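Local coordinates for sialyltransferase 0160 (Photobacterium damselae, PDB 4R84), which probably transfers sialic acid from a CMP-sialic acid donor to galactose-ended acceptor sugars, as a GT-B-fold sialyltransferase, at residues A38-T43 against F81-P86; Y46-I51 against T111-V116; V241-W246 against K276-R281; N251-L256 against L306-D311. All coordinates share one frame; numbering follows the deposited sequence.

Contact 1 of 4, residues A38-T43 against F81-P86; sequences ADVVET and FDFVAP
Ala85 buries the most surface here, pressing its methyl group into the end of the strand that holds Val40 and Val41. Its CB lies 3.7 Å from Val40 CG1 and 3.4 Å from Val41 O, meeting a methyl and a carbonyl oxygen at once. Val40 delivers CG1 because that branch is turned opposite the backbone N (chi1 -170°), while Val40 CB comes to the edge of the Phe83 ring, near its plane and 4.4 Å from CE2. Thr43, just past the strand, closes the contact through the backbone. Its N donates to Ala85 O over 2.7 Å. Thr43 OG1 bonds back to Glu42 O at 2.6 Å on an in-plane lone pair, which holds the hydroxyl against its own chain. Beside this, Glu42 CG passes 3.3 Å from Pro86 O, which has no hydrogen-bonding partner in the model; the Glu42 carboxylate goes on to Leu88 N, Arg196 and Asn195. The contact lies at one end of the N-terminal PKD-like beta-sandwich, where strand 31-41, paired with strand 106-125 in one sheet, meets strand 81-84 of the other, the antiparallel partner of strand 45-48.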
loop_
_atom_site.group_PDB
_atom_site.type_symbol
_atom_site.label_atom_id
_atom_site.label_comp_id
_atom_site.label_asym_id
_atom_site.label_seq_id
_atom_site.Cartn_x
_atom_site.Cartn_y
_atom_site.Cartn_z
ATOM N N ALA A 38 3.818 5.895 -26.852
ATOM C CA ALA A 38 4.343 6.435 -25.614
ATOM C C ALA A 38 3.501 7.606 -25.164
ATOM O O ALA A 38 2.978 8.350 -25.996
ATOM C CB ALA A 38 5.796 6.859 -25.798
ATOM N N ASP A 39 3.377 7.772 -23.845
ATOM C CA ASP A 39 2.791 8.993 -23.288
ATOM C C ASP A 39 3.889 10.033 -23.121
ATOM O O ASP A 39 4.987 9.707 -22.674
ATOM C CB ASP A 39 2.120 8.728 -21.931
ATOM C CG ASP A 39 0.847 7.910 -22.055
ATOM O OD1 ASP A 39 0.370 7.708 -23.197
ATOM O OD2 ASP A 39 0.313 7.486 -21.008
ATOM N N VAL A 40 3.608 11.273 -23.505
ATOM C CA VAL A 40 4.552 12.361 -23.278
ATOM C C VAL A 40 3.855 13.413 -22.430
ATOM O O VAL A 40 2.794 13.938 -22.797
ATOM C CB VAL A 40 5.078 12.972 -24.606
ATOM C CG1 VAL A 40 6.244 13.940 -24.342
ATOM C CG2 VAL A 40 5.520 11.871 -25.584
ATOM N N VAL A 41 4.438 13.713 -21.272
ATOM C CA VAL A 41 3.867 14.703 -20.388
ATOM C C VAL A 41 4.024 16.079 -21.011
ATOM O O VAL A 41 5.063 16.371 -21.598
ATOM C CB VAL A 41 4.540 14.662 -19.005
ATOM C CG1 VAL A 41 4.007 15.779 -18.118
ATOM C CG2 VAL A 41 4.281 13.298 -18.379
ATOM N N GLU A 42 2.979 16.892 -20.911
ATOM C CA GLU A 42 3.033 18.284 -21.397
ATOM C C GLU A 42 4.334 18.971 -20.988
ATOM O O GLU A 42 4.741 18.897 -19.833
ATOM C CB GLU A 42 1.840 19.083 -20.857
ATOM C CG GLU A 42 0.505 18.660 -21.425
ATOM C CD GLU A 42 -0.660 19.530 -20.984
ATOM O OE1 GLU A 42 -0.569 20.264 -19.964
ATOM O OE2 GLU A 42 -1.688 19.493 -21.683
ATOM N N THR A 43 4.943 19.650 -21.959
ATOM C CA THR A 43 6.220 20.385 -21.878
ATOM C C THR A 43 7.473 19.502 -21.890
ATOM O O THR A 43 8.577 20.021 -22.055
ATOM C CB THR A 43 6.320 21.330 -20.624
ATOM O OG1 THR A 43 6.654 20.575 -19.457
ATOM C CG2 THR A 43 5.037 22.139 -20.407
ATOM N N PHE A 81 14.676 13.457 -34.230
ATOM C CA PHE A 81 14.374 14.836 -33.865
ATOM C C PHE A 81 13.496 14.878 -32.633
ATOM O O PHE A 81 12.916 13.865 -32.228
ATOM C CB PHE A 81 13.691 15.597 -35.007
ATOM C CG PHE A 81 12.336 15.074 -35.365
ATOM C CD1 PHE A 81 12.198 14.016 -36.250
ATOM C CD2 PHE A 81 11.196 15.619 -34.790
ATOM C CE1 PHE A 81 10.950 13.522 -36.573
ATOM C CE2 PHE A 81 9.946 15.134 -35.106
ATOM C CZ PHE A 81 9.824 14.075 -36.005
ATOM N N ASP A 82 13.391 16.063 -32.046
ATOM C CA ASP A 82 12.649 16.197 -30.796
ATOM C C ASP A 82 11.203 16.614 -30.994
ATOM O O ASP A 82 10.901 17.561 -31.720
ATOM C CB ASP A 82 13.326 17.214 -29.875
ATOM C CG ASP A 82 14.595 16.683 -29.231
ATOM O OD1 ASP A 82 14.883 15.469 -29.338
ATOM O OD2 ASP A 82 15.301 17.491 -28.590
ATOM N N PHE A 83 10.320 15.879 -30.325
ATOM C CA PHE A 83 8.925 16.246 -30.153
ATOM C C PHE A 83 8.802 16.874 -28.768
ATOM O O PHE A 83 9.079 16.215 -27.757
ATOM C CB PHE A 83 8.029 15.004 -30.288
ATOM C CG PHE A 83 6.575 15.231 -29.952
ATOM C CD1 PHE A 83 5.668 15.588 -30.938
ATOM C CD2 PHE A 83 6.100 15.027 -28.654
ATOM C CE1 PHE A 83 4.323 15.768 -30.631
ATOM C CE2 PHE A 83 4.761 15.216 -28.339
ATOM C CZ PHE A 83 3.871 15.577 -29.328
ATOM N N VAL A 84 8.415 18.148 -28.722
ATOM C CA VAL A 84 8.132 18.817 -27.455
ATOM C C VAL A 84 6.631 18.866 -27.239
ATOM O O VAL A 84 5.911 19.470 -28.034
ATOM C CB VAL A 84 8.678 20.250 -27.415
ATOM C CG1 VAL A 84 8.383 20.895 -26.054
ATOM C CG2 VAL A 84 10.170 20.256 -27.713
ATOM N N ALA A 85 6.150 18.194 -26.194
ATOM C CA ALA A 85 4.716 18.128 -25.936
ATOM C C ALA A 85 4.135 19.492 -25.590
ATOM O O ALA A 85 4.576 20.138 -24.640
ATOM C CB ALA A 85 4.417 17.131 -24.804
ATOM N N PRO A 86 3.119 19.924 -26.346
ATOM C CA PRO A 86 2.441 21.197 -26.087
ATOM C C PRO A 86 1.549 21.132 -24.862
ATOM O O PRO A 86 1.233 20.023 -24.387
ATOM C CB PRO A 86 1.596 21.409 -27.347
ATOM C CG PRO A 86 1.369 20.049 -27.875
ATOM C CD PRO A 86 2.614 19.270 -27.566
#

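Contact 2 of 4, residues Y46-I51 against T111-V116; sequences YQLTPI and TTLTVV
Tyr46 and Leu113 meet in the interior of the N-terminal beta-sandwich, a domain of the PKD-like family, where strand 45-48 of one sheet lies over strand 106-125 of the other. The short strand axes come within 9.7 Å and run nearly antiparallel (159°), a face-to-face spacing bridged by side chains and without a direct hydrogen bond. Leu113 CD2 sits over the centre of one face of the Tyr46 ring, 3.8 Å from its centroid, which makes a CH-pi contact. Chi1 (-175°) swings the Tyr46 ring past Leu113 rather than pointing it across the gap, and chi2 (-83°) turns a face to the leucine. The other branch of Leu113 meets Leu48 tip to tip, its CD1 4.0 Å from Leu48 CD2. The same Leu48 methyl slants across Thr111, with CD2 3.6 Å from Thr111 CG2, so one leucine end fills the space over two residues of the facing strand. At the border a water carries the polar link: it accepts from Thr49 N at 3.1 Å and donates to Thr111 OG1 at 2.8 Å, the hydroxyl being bonded to Asn36 OD1 as well. Tyr46 also packs on Ala38 and Val40 of strand 31-41, Leu48 touches Phe81 and Phe96, and Leu113 rests on Phe83, so strands 31-41, 81-84 and 92-101 surround the contact.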
loop_
_atom_site.group_PDB
_atom_site.type_symbol
_atom_site.label_atom_id
_atom_site.label_comp_id
_atom_site.label_asym_id
_atom_site.label_seq_id
_atom_site.Cartn_x
_atom_site.Cartn_y
_atom_site.Cartn_z
ATOM N N TYR A 46 10.208 14.110 -26.204
ATOM C CA TYR A 46 10.357 12.733 -26.647
ATOM C C TYR A 46 11.137 12.741 -27.959
ATOM O O TYR A 46 10.832 13.541 -28.839
ATOM C CB TYR A 46 8.990 12.070 -26.817
ATOM C CG TYR A 46 9.060 10.598 -27.159
ATOM C CD1 TYR A 46 9.252 10.176 -28.477
ATOM C CD2 TYR A 46 8.919 9.627 -26.170
ATOM C CE1 TYR A 46 9.318 8.822 -28.790
ATOM C CE2 TYR A 46 8.982 8.281 -26.477
ATOM C CZ TYR A 46 9.178 7.883 -27.781
ATOM O OH TYR A 46 9.234 6.536 -28.071
ATOM N N GLN A 47 12.157 11.897 -28.088
ATOM C CA GLN A 47 12.932 11.871 -29.335
ATOM C C GLN A 47 12.357 10.881 -30.340
ATOM O O GLN A 47 12.411 9.672 -30.125
ATOM C CB GLN A 47 14.399 11.510 -29.091
ATOM C CG GLN A 47 15.235 11.656 -30.373
ATOM C CD GLN A 47 16.643 11.095 -30.256
ATOM O OE1 GLN A 47 16.844 9.973 -29.795
ATOM N NE2 GLN A 47 17.623 11.875 -30.687
ATOM N N LEU A 48 11.809 11.386 -31.440
ATOM C CA LEU A 48 11.379 10.487 -32.504
ATOM C C LEU A 48 12.600 9.974 -33.271
ATOM O O LEU A 48 13.480 10.747 -33.677
ATOM C CB LEU A 48 10.386 11.178 -33.438
ATOM C CG LEU A 48 9.000 11.332 -32.802
ATOM C CD1 LEU A 48 8.203 12.414 -33.490
ATOM C CD2 LEU A 48 8.220 10.023 -32.771
ATOM N N THR A 49 12.636 8.662 -33.484
ATOM C CA THR A 49 13.789 8.019 -34.101
ATOM C C THR A 49 13.340 6.690 -34.705
ATOM O O THR A 49 12.361 6.097 -34.247
ATOM C CB THR A 49 14.917 7.788 -33.069
ATOM O OG1 THR A 49 16.120 7.385 -33.730
ATOM C CG2 THR A 49 14.508 6.731 -32.059
ATOM N N PRO A 50 14.026 6.229 -35.762
ATOM C CA PRO A 50 13.665 4.900 -36.265
ATOM C C PRO A 50 13.953 3.814 -35.240
ATOM O O PRO A 50 14.931 3.913 -34.502
ATOM C CB PRO A 50 14.558 4.737 -37.503
ATOM C CG PRO A 50 14.900 6.160 -37.915
ATOM C CD PRO A 50 15.014 6.906 -36.622
ATOM N N ILE A 51 13.093 2.805 -35.185
ATOM C CA ILE A 51 13.273 1.676 -34.285
ATOM C C ILE A 51 14.048 0.548 -34.961
ATOM O O ILE A 51 13.612 0.031 -35.990
ATOM C CB ILE A 51 11.925 1.128 -33.790
ATOM C CG1 ILE A 51 11.173 2.204 -33.011
ATOM C CG2 ILE A 51 12.143 -0.118 -32.940
ATOM C CD1 ILE A 51 12.040 2.936 -32.009
ATOM N N THR A 111 5.250 5.608 -34.787
ATOM C CA THR A 111 5.254 5.969 -33.388
ATOM C C THR A 111 4.043 6.819 -33.061
ATOM O O THR A 111 3.791 7.822 -33.710
ATOM C CB THR A 111 6.531 6.728 -33.010
ATOM O OG1 THR A 111 7.667 5.872 -33.195
ATOM C CG2 THR A 111 6.457 7.191 -31.554
ATOM N N THR A 112 3.293 6.417 -32.046
ATOM C CA THR A 112 2.142 7.196 -31.624
ATOM C C THR A 112 2.419 7.805 -30.270
ATOM O O THR A 112 2.655 7.084 -29.308
ATOM C CB THR A 112 0.892 6.340 -31.547
ATOM O OG1 THR A 112 0.688 5.728 -32.821
ATOM C CG2 THR A 112 -0.315 7.185 -31.169
ATOM N N LEU A 113 2.425 9.131 -30.214
ATOM C CA LEU A 113 2.666 9.839 -28.973
ATOM C C LEU A 113 1.363 10.427 -28.462
ATOM O O LEU A 113 0.676 11.143 -29.193
ATOM C CB LEU A 113 3.693 10.961 -29.178
ATOM C CG LEU A 113 5.040 10.472 -29.711
ATOM C CD1 LEU A 113 6.041 11.643 -29.880
ATOM C CD2 LEU A 113 5.584 9.356 -28.799
ATOM N N THR A 114 1.029 10.157 -27.205
ATOM C CA THR A 114 -0.140 10.772 -26.609
ATOM C C THR A 114 0.343 11.808 -25.583
ATOM O O THR A 114 1.092 11.484 -24.664
ATOM C CB THR A 114 -1.072 9.717 -25.942
ATOM O OG1 THR A 114 -1.504 8.768 -26.928
ATOM C CG2 THR A 114 -2.307 10.376 -25.369
ATOM N N VAL A 115 -0.047 13.059 -25.780
ATOM C CA VAL A 115 0.299 14.122 -24.834
ATOM C C VAL A 115 -0.652 14.071 -23.672
ATOM O O VAL A 115 -1.871 14.099 -23.858
ATOM C CB VAL A 115 0.253 15.504 -25.511
ATOM C CG1 VAL A 115 0.434 16.628 -24.485
ATOM C CG2 VAL A 115 1.307 15.578 -26.608
ATOM N N VAL A 116 -0.087 13.948 -22.477
ATOM C CA VAL A 116 -0.885 13.758 -21.270
ATOM C C VAL A 116 -0.584 14.821 -20.240
ATOM O O VAL A 116 0.479 15.431 -20.237
ATOM C CB VAL A 116 -0.646 12.363 -20.645
ATOM C CG1 VAL A 116 -1.049 11.289 -21.661
ATOM C CG2 VAL A 116 0.803 12.198 -20.231
HETATM O O HOH W 1 10.285 6.843 -32.711
#

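Contact 3 of 4, residues V241-W246 against K276-R281; sequences VSLYQW and KGMGNR
Met278 lies over the indole of Trp246 in a Met-aromatic contact that joins helix 237-246 of this GT-B sialyltransferase to the 3-10 segment 278-280. The ring interaction comes first: Met278 CG stands 3.3 Å from the centroid of the five-membered ring, almost straight above it (7° off the normal), a close CH-pi contact. SD continues outward from the same face, 4.8 Å from that centroid. The bend at chi2 (-55°) lifts SD off the ring, and the extended last torsion lays CE over the root of the indole, against the helix backbone. In the packing of this methyl, Met278 CE comes 3.4 Å from Ser242 O; the Met278 and Leu243 side chains cross at about a right angle, an apolar contact with CE 4.2 Å from Leu243 CD2. One thioether chain therefore spans a full helical turn, from Trp246 to Ser242. On its other side Met278 touches Leu256 of helix 252-267. The polar part is water-mediated: Ser242 and Arg281 make no direct hydrogen bond, though Arg281 NH1 lies 3.7 Å from Ser242 CB. Ser242 OG, also bonded to Ser238 O within its own helix, meets a water at 2.6 Å, and that water accepts from Arg281 NH1 at 2.9 Å.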
loop_
_atom_site.group_PDB
_atom_site.type_symbol
_atom_site.label_atom_id
_atom_site.label_comp_id
_atom_site.label_asym_id
_atom_site.label_seq_id
_atom_site.Cartn_x
_atom_site.Cartn_y
_atom_site.Cartn_z
ATOM N N VAL A 241 -13.127 -5.426 12.284
ATOM C CA VAL A 241 -13.938 -5.217 13.472
ATOM C C VAL A 241 -15.074 -4.245 13.162
ATOM O O VAL A 241 -16.208 -4.445 13.601
ATOM C CB VAL A 241 -13.097 -4.691 14.654
ATOM C CG1 VAL A 241 -14.000 -4.276 15.809
ATOM C CG2 VAL A 241 -12.121 -5.768 15.124
ATOM N N SER A 242 -14.776 -3.196 12.391
ATOM C CA SER A 242 -15.803 -2.219 12.044
ATOM C C SER A 242 -16.876 -2.837 11.163
ATOM O O SER A 242 -18.060 -2.555 11.330
ATOM C CB SER A 242 -15.186 -1.005 11.325
ATOM O OG SER A 242 -14.295 -0.325 12.192
ATOM N N LEU A 243 -16.454 -3.664 10.216
ATOM C CA LEU A 243 -17.381 -4.376 9.344
ATOM C C LEU A 243 -18.234 -5.353 10.159
ATOM O O LEU A 243 -19.444 -5.448 9.962
ATOM C CB LEU A 243 -16.618 -5.106 8.230
ATOM C CG LEU A 243 -16.201 -4.215 7.039
ATOM C CD1 LEU A 243 -15.202 -4.943 6.159
ATOM C CD2 LEU A 243 -17.427 -3.786 6.242
ATOM N N TYR A 244 -17.593 -6.060 11.082
ATOM C CA TYR A 244 -18.301 -6.985 11.961
ATOM C C TYR A 244 -19.406 -6.280 12.748
ATOM O O TYR A 244 -20.530 -6.778 12.849
ATOM C CB TYR A 244 -17.316 -7.639 12.922
ATOM C CG TYR A 244 -17.964 -8.551 13.928
ATOM C CD1 TYR A 244 -18.210 -9.879 13.625
ATOM C CD2 TYR A 244 -18.334 -8.081 15.186
ATOM C CE1 TYR A 244 -18.821 -10.728 14.553
ATOM C CE2 TYR A 244 -18.933 -8.912 16.105
ATOM C CZ TYR A 244 -19.168 -10.233 15.786
ATOM O OH TYR A 244 -19.764 -11.054 16.717
ATOM N N GLN A 245 -19.078 -5.118 13.306
ATOM C CA GLN A 245 -20.013 -4.387 14.139
ATOM C C GLN A 245 -21.143 -3.771 13.327
ATOM O O GLN A 245 -22.191 -3.432 13.875
ATOM C CB GLN A 245 -19.268 -3.308 14.931
ATOM C CG GLN A 245 -18.378 -3.874 16.034
ATOM C CD GLN A 245 -17.453 -2.838 16.658
ATOM O OE1 GLN A 245 -17.071 -1.855 16.023
ATOM N NE2 GLN A 245 -17.098 -3.053 17.919
ATOM N N TRP A 246 -20.939 -3.664 12.016
ATOM C CA TRP A 246 -21.869 -2.975 11.119
ATOM C C TRP A 246 -22.754 -3.941 10.312
ATOM O O TRP A 246 -23.784 -3.537 9.761
ATOM C CB TRP A 246 -21.047 -2.070 10.180
ATOM C CG TRP A 246 -21.767 -1.429 9.042
ATOM C CD1 TRP A 246 -22.463 -0.253 9.059
ATOM C CD2 TRP A 246 -21.798 -1.896 7.692
ATOM N NE1 TRP A 246 -22.949 0.023 7.800
ATOM C CE2 TRP A 246 -22.551 -0.972 6.943
ATOM C CE3 TRP A 246 -21.275 -3.020 7.048
ATOM C CZ2 TRP A 246 -22.796 -1.140 5.582
ATOM C CZ3 TRP A 246 -21.518 -3.186 5.715
ATOM C CH2 TRP A 246 -22.272 -2.249 4.985
ATOM N N LYS A 276 -21.747 9.910 7.902
ATOM C CA LYS A 276 -21.179 9.324 9.096
ATOM C C LYS A 276 -21.004 7.827 8.847
ATOM O O LYS A 276 -21.744 7.220 8.059
ATOM C CB LYS A 276 -22.053 9.586 10.325
ATOM C CG LYS A 276 -21.388 9.133 11.630
ATOM C CD LYS A 276 -22.275 9.322 12.850
ATOM C CE LYS A 276 -21.542 8.887 14.124
ATOM N NZ LYS A 276 -20.410 9.786 14.503
ATOM N N GLY A 277 -20.006 7.246 9.499
ATOM C CA GLY A 277 -19.792 5.818 9.431
ATOM C C GLY A 277 -19.382 5.333 8.058
ATOM O O GLY A 277 -18.635 6.021 7.352
ATOM N N MET A 278 -19.898 4.165 7.677
ATOM C CA MET A 278 -19.464 3.471 6.474
ATOM C C MET A 278 -19.671 4.317 5.231
ATOM O O MET A 278 -18.971 4.142 4.233
ATOM C CB MET A 278 -20.183 2.131 6.341
ATOM C CG MET A 278 -19.755 1.141 7.423
ATOM S SD MET A 278 -17.968 0.901 7.438
ATOM C CE MET A 278 -17.772 -0.387 8.669
ATOM N N GLY A 279 -20.617 5.248 5.311
ATOM C CA GLY A 279 -20.920 6.117 4.192
ATOM C C GLY A 279 -19.791 7.040 3.795
ATOM O O GLY A 279 -19.784 7.558 2.674
ATOM N N ASN A 280 -18.828 7.263 4.682
ATOM C CA ASN A 280 -17.703 8.109 4.276
ATOM C C ASN A 280 -16.499 7.266 3.917
ATOM O O ASN A 280 -15.427 7.798 3.640
ATOM C CB ASN A 280 -17.353 9.142 5.366
ATOM C CG ASN A 280 -16.771 8.528 6.633
ATOM O OD1 ASN A 280 -16.061 7.524 6.606
ATOM N ND2 ASN A 280 -17.037 9.173 7.757
ATOM N N ARG A 281 -16.689 5.948 3.925
ATOM C CA ARG A 281 -15.591 5.008 3.735
ATOM C C ARG A 281 -15.740 4.213 2.434
ATOM O O ARG A 281 -14.789 4.078 1.668
ATOM C CB ARG A 281 -15.521 4.041 4.937
ATOM C CG ARG A 281 -14.377 3.034 4.881
ATOM C CD ARG A 281 -14.305 2.157 6.144
ATOM N NE ARG A 281 -14.128 2.949 7.362
ATOM C CZ ARG A 281 -13.794 2.442 8.550
ATOM N NH1 ARG A 281 -13.595 1.135 8.703
ATOM N NH2 ARG A 281 -13.650 3.246 9.594
HETATM O O HOH W 2 -12.180 0.962 11.263
#

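Contact 4 of 4, residues N251-L256 against L306-D311; sequences NKIETL and LHDLRD
Lys252 and Asp308 form a salt bridge in which Lys252 NZ gives a 2.6 Å hydrogen bond to Asp308 OD2, using the syn lone pair of OD2. Two backbone carbonyls, Asn305 O and Lys247 O, also accept from NZ, so the buried ammonium group is gripped by three oxygens. The lysine chain crosses the aspartate at about a right angle and turns at chi4 (-71°) to bring NZ down on the carboxylate. OD2 has a second link: a water donates to Asp308 OD2 at 2.9 Å and in turn accepts from Ile253 N at 3.3 Å. Asp308 OD1 takes a weak bond from Leu309 N of its own helix. Outward from the charges, Ile253 CG1 lies 3.5 Å from Asp308 OD2, its chain crossing the aspartate at a slant, while Ile253 CD1 reaches the facing helix 3.8 Å from Leu309 CA. Leu256 and Leu309 meet almost perpendicularly, CD1 to CD1 at 4.0 Å. The short helix axes pass 10.3 Å apart at 31°, with helices 252-267 and 307-313 packing through their first turns in the sialyltransferase part of this GT-B enzyme. With its oxygens close to the start of helix 307-313 and a lysine beside it, Asp308 would be expected to stay ionised, and its charge probably offsets the cost of burying the ammonium group of Lys252.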
loop_
_atom_site.group_PDB
_atom_site.type_symbol
_atom_site.label_atom_id
_atom_site.label_comp_id
_atom_site.label_asym_id
_atom_site.label_seq_id
_atom_site.Cartn_x
_atom_site.Cartn_y
_atom_site.Cartn_z
ATOM N N ASN A 251 -31.053 -2.163 6.625
ATOM C CA ASN A 251 -31.078 -1.329 5.428
ATOM C C ASN A 251 -29.730 -0.688 5.131
ATOM O O ASN A 251 -29.687 0.430 4.620
ATOM C CB ASN A 251 -32.121 -0.217 5.576
ATOM C CG ASN A 251 -33.399 -0.695 6.226
ATOM O OD1 ASN A 251 -33.973 -1.711 5.829
ATOM N ND2 ASN A 251 -33.838 0.022 7.255
ATOM N N LYS A 252 -28.640 -1.382 5.451
ATOM C CA LYS A 252 -27.329 -0.732 5.465
ATOM C C LYS A 252 -26.825 -0.316 4.074
ATOM O O LYS A 252 -26.203 0.735 3.940
ATOM C CB LYS A 252 -26.287 -1.627 6.155
ATOM C CG LYS A 252 -26.100 -3.004 5.545
ATOM C CD LYS A 252 -25.091 -3.818 6.361
ATOM C CE LYS A 252 -24.636 -5.072 5.622
ATOM N NZ LYS A 252 -25.723 -6.105 5.532
ATOM N N ILE A 253 -27.079 -1.121 3.044
ATOM C CA ILE A 253 -26.639 -0.741 1.698
ATOM C C ILE A 253 -27.508 0.400 1.165
ATOM O O ILE A 253 -27.005 1.322 0.526
ATOM C CB ILE A 253 -26.650 -1.928 0.719
ATOM C CG1 ILE A 253 -25.624 -2.969 1.159
ATOM C CG2 ILE A 253 -26.337 -1.469 -0.696
ATOM C CD1 ILE A 253 -24.243 -2.400 1.408
ATOM N N GLU A 254 -28.807 0.342 1.437
ATOM C CA GLU A 254 -29.699 1.438 1.070
ATOM C C GLU A 254 -29.239 2.750 1.698
ATOM O O GLU A 254 -29.262 3.806 1.057
ATOM C CB GLU A 254 -31.130 1.134 1.509
ATOM C CG GLU A 254 -32.146 2.150 1.044
ATOM C CD GLU A 254 -33.536 1.834 1.554
ATOM O OE1 GLU A 254 -33.849 0.634 1.698
ATOM O OE2 GLU A 254 -34.304 2.782 1.828
ATOM N N THR A 255 -28.811 2.679 2.953
ATOM C CA THR A 255 -28.293 3.862 3.624
ATOM C C THR A 255 -27.004 4.328 2.933
ATOM O O THR A 255 -26.827 5.528 2.693
ATOM C CB THR A 255 -28.054 3.592 5.111
ATOM O OG1 THR A 255 -29.296 3.203 5.714
ATOM C CG2 THR A 255 -27.536 4.838 5.808
ATOM N N LEU A 256 -26.131 3.385 2.580
ATOM C CA LEU A 256 -24.905 3.715 1.847
ATOM C C LEU A 256 -25.202 4.472 0.559
ATOM O O LEU A 256 -24.648 5.551 0.314
ATOM C CB LEU A 256 -24.115 2.457 1.488
ATOM C CG LEU A 256 -23.127 1.884 2.487
ATOM C CD1 LEU A 256 -22.238 0.865 1.797
ATOM C CD2 LEU A 256 -22.310 2.999 3.111
ATOM N N LEU A 306 -22.444 -9.770 4.691
ATOM C CA LEU A 306 -21.668 -8.778 3.947
ATOM C C LEU A 306 -21.739 -9.011 2.442
ATOM O O LEU A 306 -21.069 -8.320 1.667
ATOM C CB LEU A 306 -20.199 -8.784 4.390
ATOM C CG LEU A 306 -19.913 -8.212 5.781
ATOM C CD1 LEU A 306 -18.427 -8.291 6.089
ATOM C CD2 LEU A 306 -20.420 -6.776 5.957
ATOM N N HIS A 307 -22.540 -9.987 2.025
ATOM C CA HIS A 307 -22.719 -10.247 0.601
ATOM C C HIS A 307 -23.289 -9.020 -0.104
ATOM O O HIS A 307 -22.968 -8.754 -1.266
ATOM C CB HIS A 307 -23.633 -11.452 0.389
ATOM C CG HIS A 307 -22.971 -12.761 0.676
ATOM N ND1 HIS A 307 -23.624 -13.969 0.553
ATOM C CD2 HIS A 307 -21.719 -13.051 1.103
ATOM C CE1 HIS A 307 -22.797 -14.949 0.876
ATOM N NE2 HIS A 307 -21.635 -14.418 1.214
ATOM N N ASP A 308 -24.133 -8.268 0.601
ATOM C CA ASP A 308 -24.730 -7.077 0.016
ATOM C C ASP A 308 -23.670 -5.985 -0.186
ATOM O O ASP A 308 -23.712 -5.251 -1.183
ATOM C CB ASP A 308 -25.897 -6.572 0.873
ATOM C CG ASP A 308 -25.511 -6.303 2.322
ATOM O OD1 ASP A 308 -24.359 -6.591 2.723
ATOM O OD2 ASP A 308 -26.394 -5.830 3.074
ATOM N N LEU A 309 -22.714 -5.886 0.736
ATOM C CA LEU A 309 -21.603 -4.951 0.552
ATOM C C LEU A 309 -20.684 -5.420 -0.578
ATOM O O LEU A 309 -20.242 -4.614 -1.411
ATOM C CB LEU A 309 -20.813 -4.779 1.853
ATOM C CG LEU A 309 -19.604 -3.848 1.683
ATOM C CD1 LEU A 309 -20.049 -2.439 1.294
ATOM C CD2 LEU A 309 -18.756 -3.804 2.957
ATOM N N ARG A 310 -20.427 -6.725 -0.625
ATOM C CA ARG A 310 -19.637 -7.316 -1.706
ATOM C C ARG A 310 -20.177 -6.917 -3.076
ATOM O O ARG A 310 -19.423 -6.481 -3.973
ATOM C CB ARG A 310 -19.645 -8.841 -1.596
ATOM C CG ARG A 310 -18.847 -9.534 -2.679
ATOM C CD ARG A 310 -19.097 -11.012 -2.654
ATOM N NE ARG A 310 -20.519 -11.320 -2.821
ATOM C CZ ARG A 310 -21.041 -12.522 -2.617
ATOM N NH1 ARG A 310 -20.256 -13.516 -2.220
ATOM N NH2 ARG A 310 -22.341 -12.726 -2.784
ATOM N N ASP A 311 -21.490 -7.031 -3.217
ATOM C CA ASP A 311 -22.150 -6.676 -4.469
ATOM C C ASP A 311 -22.078 -5.178 -4.729
ATOM O O ASP A 311 -21.897 -4.752 -5.869
ATOM C CB ASP A 311 -23.606 -7.135 -4.458
ATOM C CG ASP A 311 -23.740 -8.646 -4.430
ATOM O OD1 ASP A 311 -22.766 -9.336 -4.806
ATOM O OD2 ASP A 311 -24.817 -9.143 -4.032
HETATM O O HOH W 3 -28.651 -4.005 2.823
#

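In the fold
The four contacts form two touching pairs in separate parts of the chain. Contacts 1 and 2 share the N-terminal beta-sandwich, with centres 8 Å apart and strands 31-41 and 106-125 paired between them; Val40 N to Thr114 O, 2.8 Å, is a probable hydrogen bond. Contacts 3 and 4 lie in the sialyltransferase part, centres 11 Å apart, meeting where Trp246 CH2 packs 3.5 Å from Lys252 CD and Leu243 CD2 equally near Leu309 CD2. The pairs do not touch: contacts 1 and 3 come no nearer than about 27 Å between closest atoms. Contact 3 lies near, but not in, the donor pocket: the Ser242 side chain is about 10 Å from the bound donor analogue.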